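Local coordinates for DNA ligase (Aquifex aeolicus, PDB 3QWU), which probably acts as an ATP-dependent nucleic acid ligase of the nucleotidyltransferase class, and binds adenosine and calcium, at residues 105-110 with 137-142; 308-311 with 315-318; 203-208 with 228-233; 184-189 with 211-216. All coordinates share one frame; numbering follows the deposited sequence.

Interaction 1: residues 105-110 with 137-142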
loop_
_atom_site.group_PDB
_atom_site.type_symbol
_atom_site.label_atom_id
_atom_site.label_comp_id
_atom_site.label_asym_id
_atom_site.label_seq_id
_atom_site.Cartn_x
_atom_site.Cartn_y
_atom_site.Cartn_z
ATOM N N CYS A 105 20.667 -22.914 -3.274
ATOM C CA CYS A 105 19.311 -23.389 -3.555
ATOM C C CYS A 105 19.348 -24.884 -3.749
ATOM O O CYS A 105 19.973 -25.367 -4.697
ATOM C CB CYS A 105 18.765 -22.768 -4.822
ATOM S SG CYS A 105 17.077 -23.393 -5.125
ATOM N N PRO A 106 18.696 -25.627 -2.854
ATOM C CA PRO A 106 18.706 -27.085 -2.958
ATOM C C PRO A 106 17.970 -27.600 -4.203
ATOM O O PRO A 106 18.335 -28.625 -4.764
ATOM C CB PRO A 106 17.995 -27.548 -1.668
ATOM C CG PRO A 106 17.851 -26.378 -0.827
ATOM C CD PRO A 106 17.990 -25.156 -1.644
ATOM N N PHE A 107 16.945 -26.880 -4.637
ATOM C CA PHE A 107 16.225 -27.295 -5.823
ATOM C C PHE A 107 17.050 -27.015 -7.068
ATOM O O PHE A 107 17.319 -27.948 -7.838
ATOM C CB PHE A 107 14.864 -26.611 -5.909
ATOM C CG PHE A 107 14.216 -26.704 -7.262
ATOM C CD1 PHE A 107 13.557 -27.836 -7.643
ATOM C CD2 PHE A 107 14.265 -25.643 -8.137
ATOM C CE1 PHE A 107 12.932 -27.916 -8.849
ATOM C CE2 PHE A 107 13.673 -25.725 -9.367
ATOM C CZ PHE A 107 12.987 -26.860 -9.719
ATOM N N THR A 108 17.444 -25.757 -7.271
ATOM C CA THR A 108 18.245 -25.366 -8.450
ATOM C C THR A 108 19.552 -26.159 -8.516
ATOM O O THR A 108 19.919 -26.639 -9.577
ATOM C CB THR A 108 18.580 -23.833 -8.488
ATOM O OG1 THR A 108 17.427 -23.077 -8.106
ATOM C CG2 THR A 108 19.157 -23.387 -9.905
ATOM N N THR A 109 20.255 -26.300 -7.402
ATOM C CA THR A 109 21.488 -27.118 -7.369
ATOM C C THR A 109 21.250 -28.602 -7.717
ATOM O O THR A 109 22.040 -29.191 -8.432
ATOM C CB THR A 109 22.191 -27.080 -5.996
ATOM O OG1 THR A 109 22.475 -25.741 -5.671
ATOM C CG2 THR A 109 23.503 -27.910 -6.019
ATOM N N ASP A 110 20.186 -29.199 -7.181
ATOM C CA ASP A 110 19.808 -30.583 -7.522
ATOM C C ASP A 110 19.549 -30.744 -9.030
ATOM O O ASP A 110 19.921 -31.725 -9.662
ATOM C CB ASP A 110 18.528 -30.934 -6.744
ATOM C CG ASP A 110 17.970 -32.304 -7.095
ATOM O OD1 ASP A 110 17.478 -32.460 -8.225
ATOM O OD2 ASP A 110 18.013 -33.215 -6.246
ATOM N N GLU A 137 6.480 -25.496 -12.631
ATOM C CA GLU A 137 6.768 -26.344 -11.500
ATOM C C GLU A 137 8.079 -25.970 -10.777
ATOM O O GLU A 137 8.994 -26.775 -10.683
ATOM C CB GLU A 137 6.784 -27.787 -11.984
ATOM C CG GLU A 137 5.493 -28.181 -12.640
ATOM C CD GLU A 137 5.563 -29.549 -13.287
ATOM O OE1 GLU A 137 6.500 -30.338 -13.020
ATOM O OE2 GLU A 137 4.669 -29.837 -14.082
ATOM N N ASN A 138 8.141 -24.749 -10.265
ATOM C CA ASN A 138 9.217 -24.296 -9.431
ATOM C C ASN A 138 8.682 -23.883 -8.064
ATOM O O ASN A 138 7.510 -23.691 -7.911
ATOM C CB ASN A 138 10.001 -23.157 -10.097
ATOM C CG ASN A 138 9.376 -21.795 -9.890
ATOM O OD1 ASN A 138 9.615 -21.125 -8.885
ATOM N ND2 ASN A 138 8.580 -21.371 -10.856
ATOM N N PRO A 139 9.556 -23.779 -7.050
ATOM C CA PRO A 139 9.024 -23.606 -5.708
ATOM C C PRO A 139 9.016 -22.187 -5.257
ATOM O O PRO A 139 8.615 -21.935 -4.157
ATOM C CB PRO A 139 10.003 -24.407 -4.842
ATOM C CG PRO A 139 11.308 -24.462 -5.688
ATOM C CD PRO A 139 11.018 -23.889 -7.033
ATOM N N TYR A 140 9.428 -21.253 -6.092
ATOM C CA TYR A 140 9.502 -19.858 -5.661
ATOM C C TYR A 140 8.378 -18.927 -6.184
ATOM O O TYR A 140 8.041 -17.958 -5.542
ATOM C CB TYR A 140 10.840 -19.296 -6.098
ATOM C CG TYR A 140 11.999 -19.902 -5.374
ATOM C CD1 TYR A 140 12.179 -19.674 -4.044
ATOM C CD2 TYR A 140 12.899 -20.740 -6.029
ATOM C CE1 TYR A 140 13.253 -20.213 -3.380
ATOM C CE2 TYR A 140 13.955 -21.294 -5.387
ATOM C CZ TYR A 140 14.140 -21.031 -4.044
ATOM O OH TYR A 140 15.199 -21.566 -3.368
ATOM N N ILE A 141 7.820 -19.246 -7.339
ATOM C CA ILE A 141 7.025 -18.331 -8.136
ATOM C C ILE A 141 5.902 -19.172 -8.754
ATOM O O ILE A 141 6.153 -20.183 -9.419
ATOM C CB ILE A 141 7.949 -17.722 -9.243
ATOM C CG1 ILE A 141 9.013 -16.817 -8.597
ATOM C CG2 ILE A 141 7.189 -16.937 -10.296
ATOM C CD1 ILE A 141 8.437 -15.643 -7.814
ATOM N N GLU A 142 4.669 -18.802 -8.460
ATOM C CA GLU A 142 3.475 -19.428 -8.993
ATOM C C GLU A 142 3.428 -19.266 -10.509
ATOM O O GLU A 142 3.138 -20.192 -11.251
ATOM C CB GLU A 142 2.309 -18.690 -8.348
ATOM C CG GLU A 142 0.928 -19.028 -8.825
ATOM C CD GLU A 142 -0.063 -17.968 -8.359
ATOM O OE1 GLU A 142 0.324 -17.183 -7.443
ATOM O OE2 GLU A 142 -1.191 -17.921 -8.921
#
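Phe107 and Cys105, at the start of helix 106-115, meet Pro139 and Tyr140 of the loop between strands 127-134 and 153-161. The Phe107 side chain leaves its backbone with CG anti to N (chi1 165°), which sends the ring toward the loop. CB and CG lie against Pro139 CG; farther out, CD2 comes within 3.9 Å of Pro139 CD, and CE2 sits almost as near the same carbon. Pro139 CD stands over one ring face, toward its rim, in a CH-pi contact 23° off the normal. At the tip, CZ passes 4.1 Å from Glu137 O. Cys105 is the N-cap of the helix: Thr108 N donates to its SG in a nearly straight bond of 3.2 Å. That sulfur also lies in the plane of the Tyr140 ring, at its edge, a sulfur-aromatic contact with Cys105 SG 3.8 Å from Tyr140 CE2. Replacing Cys105 by an alanine removes the sulfur and would probably leave Thr108 N without its capping acceptor and the edge of the Tyr140 ring without its neighbour. On the loop side, an Asx turn fixes the backbone, Tyr140 N donating to Asn138 OD1 at 2.8 Å, while Leu319 and Leu323 of helix 313-325 touch Pro139 and Tyr140.

Interaction 2: residues 308-311 with 315-318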
loop_
_atom_site.group_PDB
_atom_site.type_symbol
_atom_site.label_atom_id
_atom_site.label_comp_id
_atom_site.label_asym_id
_atom_site.label_seq_id
_atom_site.Cartn_x
_atom_site.Cartn_y
_atom_site.Cartn_z
ATOM N N CYS A 308 7.108 -29.338 -7.564
ATOM C CA CYS A 308 8.420 -29.389 -8.226
ATOM C C CYS A 308 9.074 -30.751 -8.029
ATOM O O CYS A 308 8.610 -31.550 -7.223
ATOM C CB CYS A 308 9.295 -28.243 -7.737
ATOM S SG CYS A 308 9.551 -28.248 -5.936
ATOM N N LYS A 309 10.113 -31.022 -8.820
ATOM C CA LYS A 309 10.749 -32.371 -8.973
ATOM C C LYS A 309 12.211 -32.401 -8.546
ATOM O O LYS A 309 12.959 -31.503 -8.907
ATOM C CB LYS A 309 10.804 -32.698 -10.447
ATOM C CG LYS A 309 9.901 -33.706 -10.931
ATOM C CD LYS A 309 9.857 -33.606 -12.474
ATOM C CE LYS A 309 10.914 -34.481 -13.140
ATOM N NZ LYS A 309 10.912 -34.430 -14.634
ATOM N N PHE A 310 12.648 -33.445 -7.871
ATOM C CA PHE A 310 14.054 -33.554 -7.518
ATOM C C PHE A 310 14.633 -34.885 -7.923
ATOM O O PHE A 310 13.929 -35.873 -7.938
ATOM C CB PHE A 310 14.306 -33.431 -6.025
ATOM C CG PHE A 310 13.820 -32.187 -5.426
ATOM C CD1 PHE A 310 12.462 -31.951 -5.305
ATOM C CD2 PHE A 310 14.715 -31.271 -4.898
ATOM C CE1 PHE A 310 11.993 -30.784 -4.712
ATOM C CE2 PHE A 310 14.267 -30.111 -4.270
ATOM C CZ PHE A 310 12.906 -29.849 -4.189
ATOM N N ARG A 311 15.929 -34.887 -8.213
ATOM C CA ARG A 311 16.721 -36.108 -8.379
ATOM C C ARG A 311 16.998 -36.761 -7.017
ATOM O O ARG A 311 16.999 -37.995 -6.912
ATOM C CB ARG A 311 18.025 -35.792 -9.106
ATOM C CG ARG A 311 17.766 -35.033 -10.418
ATOM C CD ARG A 311 18.954 -34.971 -11.309
ATOM N NE ARG A 311 19.098 -36.202 -12.075
ATOM C CZ ARG A 311 20.096 -36.456 -12.924
ATOM N NH1 ARG A 311 20.119 -37.627 -13.558
ATOM N NH2 ARG A 311 21.060 -35.560 -13.135
ATOM N N ASN A 315 17.336 -33.371 -0.985
ATOM C CA ASN A 315 17.211 -32.027 -1.551
ATOM C C ASN A 315 15.818 -31.398 -1.479
ATOM O O ASN A 315 15.703 -30.178 -1.328
ATOM C CB ASN A 315 17.699 -32.010 -3.000
ATOM C CG ASN A 315 19.178 -32.188 -3.086
ATOM O OD1 ASN A 315 19.879 -31.907 -2.120
ATOM N ND2 ASN A 315 19.673 -32.630 -4.245
ATOM N N ALA A 316 14.780 -32.230 -1.550
ATOM C CA ALA A 316 13.432 -31.743 -1.402
ATOM C C ALA A 316 13.203 -31.410 0.025
ATOM O O ALA A 316 12.597 -30.383 0.310
ATOM C CB ALA A 316 12.439 -32.737 -1.878
ATOM N N ILE A 317 13.701 -32.248 0.936
ATOM C CA ILE A 317 13.586 -31.979 2.374
ATOM C C ILE A 317 14.356 -30.705 2.695
ATOM O O ILE A 317 13.831 -29.840 3.376
ATOM C CB ILE A 317 14.075 -33.154 3.276
ATOM C CG1 ILE A 317 13.065 -34.319 3.231
ATOM C CG2 ILE A 317 14.296 -32.707 4.763
ATOM C CD1 ILE A 317 11.800 -34.134 4.094
ATOM N N ALA A 318 15.577 -30.578 2.165
ATOM C CA ALA A 318 16.384 -29.373 2.375
ATOM C C ALA A 318 15.667 -28.126 1.848
ATOM O O ALA A 318 15.758 -27.035 2.466
ATOM C CB ALA A 318 17.757 -29.512 1.733
#
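Ala316 sits over one face of the Phe310 ring, its CB 3.5 Å from Phe310 CE1 and only 14° off the ring normal, a CH-pi contact. Its CA lies over the same face nearer the rim, 3.4 Å from Phe310 CZ, so a single residue of helix 313-325 spans much of the aromatic surface. Asn315 completes the first shell: its CB packs at 3.6 Å from Phe310 CD2, and its carbonyl O approaches Phe310 CE2 obliquely. The ring reaches the helix because CG stands anti to the carbonyl carbon (chi1 -58°), beside the backbone N. A serine in place of Phe310 would take away the ring and is likely to open a gap beneath Ala316 where strand and helix meet. Farther out, Phe310 pairs through its backbone with Trp344 of strand 343-352, which holds the edge strand 303-310 in its antiparallel sheet. The connection folds helix 313-325 back against that sheet within the C-terminal region, which belongs to the OB clan. Asp110 of helix 106-115 takes the amide of Asn315 and the backbone N of Arg311, tying both ends of the turn to one carboxylate. Between strand and helix the contact rests mainly on dispersion and close fit, with helix backbone atoms, the Asn315 carbonyl among them, also against the ring.

Interaction 3: residues 203-208 with 228-233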
loop_
_atom_site.group_PDB
_atom_site.type_symbol
_atom_site.label_atom_id
_atom_site.label_comp_id
_atom_site.label_asym_id
_atom_site.label_seq_id
_atom_site.Cartn_x
_atom_site.Cartn_y
_atom_site.Cartn_z
ATOM N N GLU A 203 7.406 -1.286 -30.857
ATOM C CA GLU A 203 6.711 -2.396 -31.476
ATOM C C GLU A 203 7.022 -3.696 -30.679
ATOM O O GLU A 203 6.124 -4.522 -30.431
ATOM C CB GLU A 203 7.100 -2.504 -32.931
ATOM C CG GLU A 203 6.518 -3.705 -33.685
ATOM C CD GLU A 203 4.969 -3.729 -33.763
ATOM O OE1 GLU A 203 4.371 -2.746 -34.303
ATOM O OE2 GLU A 203 4.358 -4.754 -33.284
ATOM N N ILE A 204 8.271 -3.845 -30.226
ATOM C CA ILE A 204 8.670 -5.034 -29.514
ATOM C C ILE A 204 7.890 -5.182 -28.203
ATOM O O ILE A 204 7.325 -6.241 -27.925
ATOM C CB ILE A 204 10.209 -5.059 -29.297
ATOM C CG1 ILE A 204 10.888 -5.441 -30.639
ATOM C CG2 ILE A 204 10.619 -6.026 -28.128
ATOM C CD1 ILE A 204 12.336 -5.144 -30.695
ATOM N N LEU A 205 7.771 -4.105 -27.458
ATOM C CA LEU A 205 6.995 -4.127 -26.197
ATOM C C LEU A 205 5.511 -4.324 -26.387
ATOM O O LEU A 205 4.905 -5.030 -25.607
ATOM C CB LEU A 205 7.303 -2.911 -25.301
ATOM C CG LEU A 205 8.679 -3.225 -24.645
ATOM C CD1 LEU A 205 9.317 -1.980 -24.352
ATOM C CD2 LEU A 205 8.603 -4.158 -23.365
ATOM N N LYS A 206 4.955 -3.772 -27.437
ATOM C CA LYS A 206 3.582 -3.981 -27.783
ATOM C C LYS A 206 3.353 -5.465 -28.058
ATOM O O LYS A 206 2.378 -6.029 -27.608
ATOM C CB LYS A 206 3.246 -3.168 -29.052
ATOM C CG LYS A 206 1.804 -3.310 -29.530
ATOM C CD LYS A 206 1.665 -2.959 -30.975
ATOM C CE LYS A 206 0.208 -2.910 -31.415
ATOM N NZ LYS A 206 -0.120 -3.945 -32.451
ATOM N N ARG A 207 4.271 -6.094 -28.804
ATOM C CA ARG A 207 4.145 -7.513 -29.162
ATOM C C ARG A 207 4.288 -8.430 -27.905
ATOM O O ARG A 207 3.453 -9.266 -27.581
ATOM C CB ARG A 207 5.158 -7.862 -30.260
ATOM C CG ARG A 207 4.992 -9.288 -30.780
ATOM C CD ARG A 207 5.958 -9.667 -31.852
ATOM N NE ARG A 207 7.332 -9.833 -31.400
ATOM C CZ ARG A 207 8.313 -8.958 -31.558
ATOM N NH1 ARG A 207 8.127 -7.799 -32.167
ATOM N NH2 ARG A 207 9.513 -9.271 -31.127
ATOM N N PHE A 208 5.319 -8.171 -27.131
ATOM C CA PHE A 208 5.566 -8.908 -25.914
ATOM C C PHE A 208 4.360 -8.844 -24.999
ATOM O O PHE A 208 3.936 -9.830 -24.359
ATOM C CB PHE A 208 6.813 -8.243 -25.229
ATOM C CG PHE A 208 8.095 -8.884 -25.561
ATOM C CD1 PHE A 208 8.266 -9.522 -26.742
ATOM C CD2 PHE A 208 9.126 -8.878 -24.652
ATOM C CE1 PHE A 208 9.454 -10.182 -27.033
ATOM C CE2 PHE A 208 10.354 -9.504 -24.934
ATOM C CZ PHE A 208 10.523 -10.145 -26.130
ATOM N N ALA A 228 19.008 -1.114 -17.501
ATOM C CA ALA A 228 17.665 -0.614 -17.138
ATOM C C ALA A 228 16.603 -1.556 -17.633
ATOM O O ALA A 228 16.755 -2.159 -18.658
ATOM C CB ALA A 228 17.427 0.777 -17.682
ATOM N N LYS A 229 15.503 -1.682 -16.903
ATOM C CA LYS A 229 14.451 -2.618 -17.292
ATOM C C LYS A 229 13.104 -1.909 -17.453
ATOM O O LYS A 229 12.835 -0.873 -16.807
ATOM C CB LYS A 229 14.330 -3.751 -16.278
ATOM C CG LYS A 229 13.961 -3.317 -14.851
ATOM C CD LYS A 229 13.717 -4.588 -13.961
ATOM C CE LYS A 229 14.213 -4.426 -12.518
ATOM N NZ LYS A 229 13.387 -3.581 -11.613
ATOM N N TYR A 230 12.271 -2.468 -18.307
ATOM C CA TYR A 230 10.946 -1.943 -18.525
ATOM C C TYR A 230 9.980 -3.126 -18.610
ATOM O O TYR A 230 10.300 -4.142 -19.261
ATOM C CB TYR A 230 10.937 -1.096 -19.787
ATOM C CG TYR A 230 9.607 -0.551 -20.122
ATOM C CD1 TYR A 230 8.748 -1.224 -20.998
ATOM C CD2 TYR A 230 9.174 0.663 -19.557
ATOM C CE1 TYR A 230 7.463 -0.686 -21.314
ATOM C CE2 TYR A 230 7.927 1.206 -19.838
ATOM C CZ TYR A 230 7.055 0.532 -20.713
ATOM O OH TYR A 230 5.800 1.085 -20.952
ATOM N N ILE A 231 8.819 -2.986 -17.928
ATOM C CA ILE A 231 7.826 -4.065 -17.734
ATOM C C ILE A 231 6.553 -3.775 -18.564
ATOM O O ILE A 231 6.127 -2.626 -18.721
ATOM C CB ILE A 231 7.491 -4.205 -16.222
ATOM C CG1 ILE A 231 8.824 -4.142 -15.407
ATOM C CG2 ILE A 231 6.681 -5.499 -15.862
ATOM C CD1 ILE A 231 9.819 -5.409 -15.331
ATOM N N THR A 232 5.962 -4.818 -19.118
ATOM C CA THR A 232 4.708 -4.670 -19.849
ATOM C C THR A 232 3.557 -4.427 -18.874
ATOM O O THR A 232 3.637 -4.762 -17.691
ATOM C CB THR A 232 4.404 -5.909 -20.669
ATOM O OG1 THR A 232 4.306 -7.064 -19.796
ATOM C CG2 THR A 232 5.515 -6.123 -21.763
ATOM N N SER A 233 2.479 -3.835 -19.370
ATOM C CA SER A 233 1.357 -3.557 -18.520
ATOM C C SER A 233 0.722 -4.862 -18.132
ATOM O O SER A 233 0.322 -5.005 -16.973
ATOM C CB SER A 233 0.364 -2.652 -19.193
ATOM O OG SER A 233 0.089 -3.165 -20.428
#
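Leu205 of helix 195-210 points its two methyl groups at residues 228-233, at the end of strand 227-231, where each finds a different setting against Tyr230 and Thr232. The nearest approach is Leu205 CD1 to Tyr230 CD1, 3.5 Å, with the leucine methyl coming in obliquely to the ring. The other branch, CD2, lies in the ring plane at its edge, 3.8 Å from Tyr230 CD1, so the fork of the leucine straddles this corner of the tyrosine. With CG anti to its backbone N (chi1 178°), the Tyr230 ring extends from the strand toward the helix. Leu205 CD2 also meets the methyl of Thr232, CG2, at 4.0 Å, and the same CG2 lies 4.3 Å from CB of Phe208, about one helical turn on. Helix 195-210 thus packs against strand 227-231 and the residue that follows it. Thr232 divides its labour. Its methyl takes the helix, while OG1 is turned to polar partners: it caps Ala235 N as the N-cap of helix 233-242 and is bonded to the carbonyls of Arg213 and Glu214. The same strand also carries Lys229 of the adenosine pocket. In the mixed five-stranded sheet of the nucleotidyltransferase domain, Phe265 of helix 254-269 touches Tyr230, and Leu188 of strand 187-191 reaches Ile204 and Phe208, whose ring leads away from strand 227-231 toward Glu79.

Interaction 4: residues 184-189 with 211-216; sequences HVEILG and EGREGV. With ADN (adenosine), chain C.
A salt bridge without a directed N-H is what joins Glu186 to Arg213: Glu186 OE1 stands 4.0 Å from Arg213 NH1, a long pairing, and well out of the guanidinium plane. The carboxylate and guanidinium planes are turned 88° apart, and the side chains cross at about a right angle. Both groups reach the meeting point on stretched chains, Glu186 with CG anti to its backbone N (chi1 169°) and Arg213 extended from CG to NE. Arg213 has further acidic company. Glu211 OE1 lies 3.4 Å from Arg213 NE, again out of plane, and the firmer partner of NH1 is Glu79, whose backbone O also bonds the adenosine. Just before Arg213 in the chain, helix 195-210 ends in a Schellman motif at Gly212, whose positive phi (73°) turns the chain toward strand 215-220, and Phe208 touches both Glu186 and Arg213. On the other segment, Val185 lines the nucleotide pocket: its CG2 is 3.5 Å from N6 of the adenine, with CG1 only slightly farther, at 3.7 Å. Glu214, next to Arg213, forms a salt bridge with Lys80, a residue of the same pocket, and has been found to bind calcium in this protein, though no ion is held by it here. Toward Glu186 and Glu211 the arginine thus acts by charge with little directional demand, while Glu79 fixes NH1; its positive charge probably offsets the mutual repulsion of the three carboxylates beside the adenosine site.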
loop_
_atom_site.group_PDB
_atom_site.type_symbol
_atom_site.label_atom_id
_atom_site.label_comp_id
_atom_site.label_asym_id
_atom_site.label_seq_id
_atom_site.Cartn_x
_atom_site.Cartn_y
_atom_site.Cartn_z
ATOM N N HIS A 184 19.553 -19.352 -23.522
ATOM C CA HIS A 184 19.759 -17.926 -23.244
ATOM C C HIS A 184 18.454 -17.143 -23.394
ATOM O O HIS A 184 17.501 -17.614 -24.001
ATOM C CB HIS A 184 20.771 -17.374 -24.236
ATOM C CG HIS A 184 20.339 -17.588 -25.654
ATOM N ND1 HIS A 184 20.802 -18.635 -26.420
ATOM C CD2 HIS A 184 19.396 -16.963 -26.399
ATOM C CE1 HIS A 184 20.194 -18.614 -27.596
ATOM N NE2 HIS A 184 19.334 -17.608 -27.609
ATOM N N VAL A 185 18.425 -15.930 -22.845
ATOM C CA VAL A 185 17.247 -15.057 -22.981
ATOM C C VAL A 185 17.229 -14.637 -24.438
ATOM O O VAL A 185 18.286 -14.630 -25.068
ATOM C CB VAL A 185 17.325 -13.848 -21.996
ATOM C CG1 VAL A 185 17.207 -14.337 -20.532
ATOM C CG2 VAL A 185 18.633 -13.060 -22.162
ATOM N N GLU A 186 16.052 -14.380 -25.011
ATOM C CA GLU A 186 15.951 -13.914 -26.389
ATOM C C GLU A 186 16.692 -12.594 -26.500
ATOM O O GLU A 186 16.552 -11.749 -25.626
ATOM C CB GLU A 186 14.472 -13.732 -26.828
ATOM C CG GLU A 186 14.325 -12.986 -28.203
ATOM C CD GLU A 186 12.903 -12.842 -28.721
ATOM O OE1 GLU A 186 11.970 -13.086 -27.952
ATOM O OE2 GLU A 186 12.702 -12.462 -29.907
ATOM N N ILE A 187 17.457 -12.394 -27.595
ATOM C CA ILE A 187 18.147 -11.142 -27.830
ATOM C C ILE A 187 17.403 -10.451 -28.948
ATOM O O ILE A 187 17.245 -11.030 -30.036
ATOM C CB ILE A 187 19.568 -11.316 -28.266
ATOM C CG1 ILE A 187 20.354 -12.280 -27.354
ATOM C CG2 ILE A 187 20.283 -9.934 -28.342
ATOM C CD1 ILE A 187 21.064 -11.645 -26.100
ATOM N N LEU A 188 16.924 -9.224 -28.695
ATOM C CA LEU A 188 16.134 -8.491 -29.698
ATOM C C LEU A 188 17.001 -7.721 -30.674
ATOM O O LEU A 188 16.595 -7.494 -31.815
ATOM C CB LEU A 188 15.157 -7.528 -29.039
ATOM C CG LEU A 188 13.925 -8.149 -28.393
ATOM C CD1 LEU A 188 13.142 -9.014 -29.424
ATOM C CD2 LEU A 188 14.238 -8.930 -27.062
ATOM N N GLY A 189 18.191 -7.336 -30.195
ATOM C CA GLY A 189 19.204 -6.716 -31.001
ATOM C C GLY A 189 19.812 -5.510 -30.298
ATOM O O GLY A 189 19.644 -5.305 -29.075
ATOM N N GLU A 211 1.837 -10.873 -26.175
ATOM C CA GLU A 211 2.231 -12.302 -26.005
ATOM C C GLU A 211 2.347 -12.693 -24.528
ATOM O O GLU A 211 2.724 -13.792 -24.200
ATOM C CB GLU A 211 3.586 -12.572 -26.667
ATOM C CG GLU A 211 3.617 -12.462 -28.213
ATOM C CD GLU A 211 5.035 -12.533 -28.793
ATOM O OE1 GLU A 211 5.988 -12.354 -28.009
ATOM O OE2 GLU A 211 5.182 -12.758 -30.029
ATOM N N GLY A 212 2.097 -11.778 -23.626
ATOM C CA GLY A 212 2.228 -12.094 -22.190
ATOM C C GLY A 212 3.643 -12.223 -21.695
ATOM O O GLY A 212 3.903 -12.958 -20.772
ATOM N N ARG A 213 4.586 -11.545 -22.304
ATOM C CA ARG A 213 5.970 -11.605 -21.815
ATOM C C ARG A 213 6.201 -10.534 -20.773
ATOM O O ARG A 213 5.388 -9.602 -20.642
ATOM C CB ARG A 213 6.930 -11.459 -22.997
ATOM C CG ARG A 213 6.994 -12.805 -23.724
ATOM C CD ARG A 213 7.766 -12.885 -24.941
ATOM N NE ARG A 213 7.446 -14.184 -25.521
ATOM C CZ ARG A 213 8.293 -15.189 -25.702
ATOM N NH1 ARG A 213 9.617 -15.074 -25.422
ATOM N NH2 ARG A 213 7.811 -16.308 -26.221
ATOM N N GLU A 214 7.242 -10.683 -19.976
ATOM C CA GLU A 214 7.367 -9.768 -18.842
ATOM C C GLU A 214 7.804 -8.359 -19.238
ATOM O O GLU A 214 7.311 -7.378 -18.700
ATOM C CB GLU A 214 8.292 -10.301 -17.773
ATOM C CG GLU A 214 8.190 -9.445 -16.530
ATOM C CD GLU A 214 8.993 -10.014 -15.384
ATOM O OE1 GLU A 214 8.435 -10.061 -14.262
ATOM O OE2 GLU A 214 10.155 -10.436 -15.605
ATOM N N GLY A 215 8.687 -8.261 -20.224
ATOM C CA GLY A 215 9.381 -7.021 -20.507
ATOM C C GLY A 215 10.747 -7.244 -21.109
ATOM O O GLY A 215 11.028 -8.315 -21.627
ATOM N N VAL A 216 11.587 -6.222 -21.070
ATOM C CA VAL A 216 12.947 -6.333 -21.551
ATOM C C VAL A 216 13.907 -5.727 -20.559
ATOM O O VAL A 216 13.507 -4.928 -19.695
ATOM C CB VAL A 216 13.091 -5.610 -22.930
ATOM C CG1 VAL A 216 12.116 -6.202 -23.932
ATOM C CG2 VAL A 216 12.866 -4.072 -22.764
HETATM O "O5'" ADN C . 16.291 -7.242 -11.313
HETATM C "C5'" ADN C . 15.877 -7.775 -12.572
HETATM C "C4'" ADN C . 15.749 -9.290 -12.467
HETATM O "O4'" ADN C . 15.140 -9.860 -13.666
HETATM C "C3'" ADN C . 17.118 -9.942 -12.339
HETATM O "O3'" ADN C . 17.590 -10.094 -11.003
HETATM C "C2'" ADN C . 16.957 -11.278 -13.056
HETATM O "O2'" ADN C . 16.775 -12.333 -12.126
HETATM C "C1'" ADN C . 15.722 -11.151 -13.945
HETATM N N9 ADN C . 16.012 -11.216 -15.386
HETATM C C8 ADN C . 15.230 -11.868 -16.278
HETATM N N7 ADN C . 15.708 -11.773 -17.542
HETATM C C5 ADN C . 16.820 -11.000 -17.441
HETATM C C6 ADN C . 17.785 -10.470 -18.410
HETATM N N6 ADN C . 17.609 -10.800 -19.721
HETATM N N1 ADN C . 18.839 -9.731 -17.943
HETATM C C2 ADN C . 18.953 -9.432 -16.617
HETATM N N3 ADN C . 18.069 -9.863 -15.672
HETATM C C4 ADN C . 17.024 -10.643 -16.028
#

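Overall arrangement
The four contacts form two pairs. Interactions 3 and 4 have centres 8 Å apart and interlock along the chain: strand 187-191, helix 195-210 and strand 215-220 follow one another, and strands 215-220 and 227-231 are neighbours in the mixed sheet beside the adenosine. Interaction 1, earliest in the chain, lies about 22 Å from interaction 4 and 27 Å from interaction 3, between centres, and interaction 3 is on the opposite side of the chain's centre. Interaction 2, last in sequence, belongs to the C-terminal region, yet its centre is only 8 Å from that of interaction 1. Asp110 bonds across that junction, so the C-terminal region is docked directly on the RNA ligase-family part that holds the nucleotide.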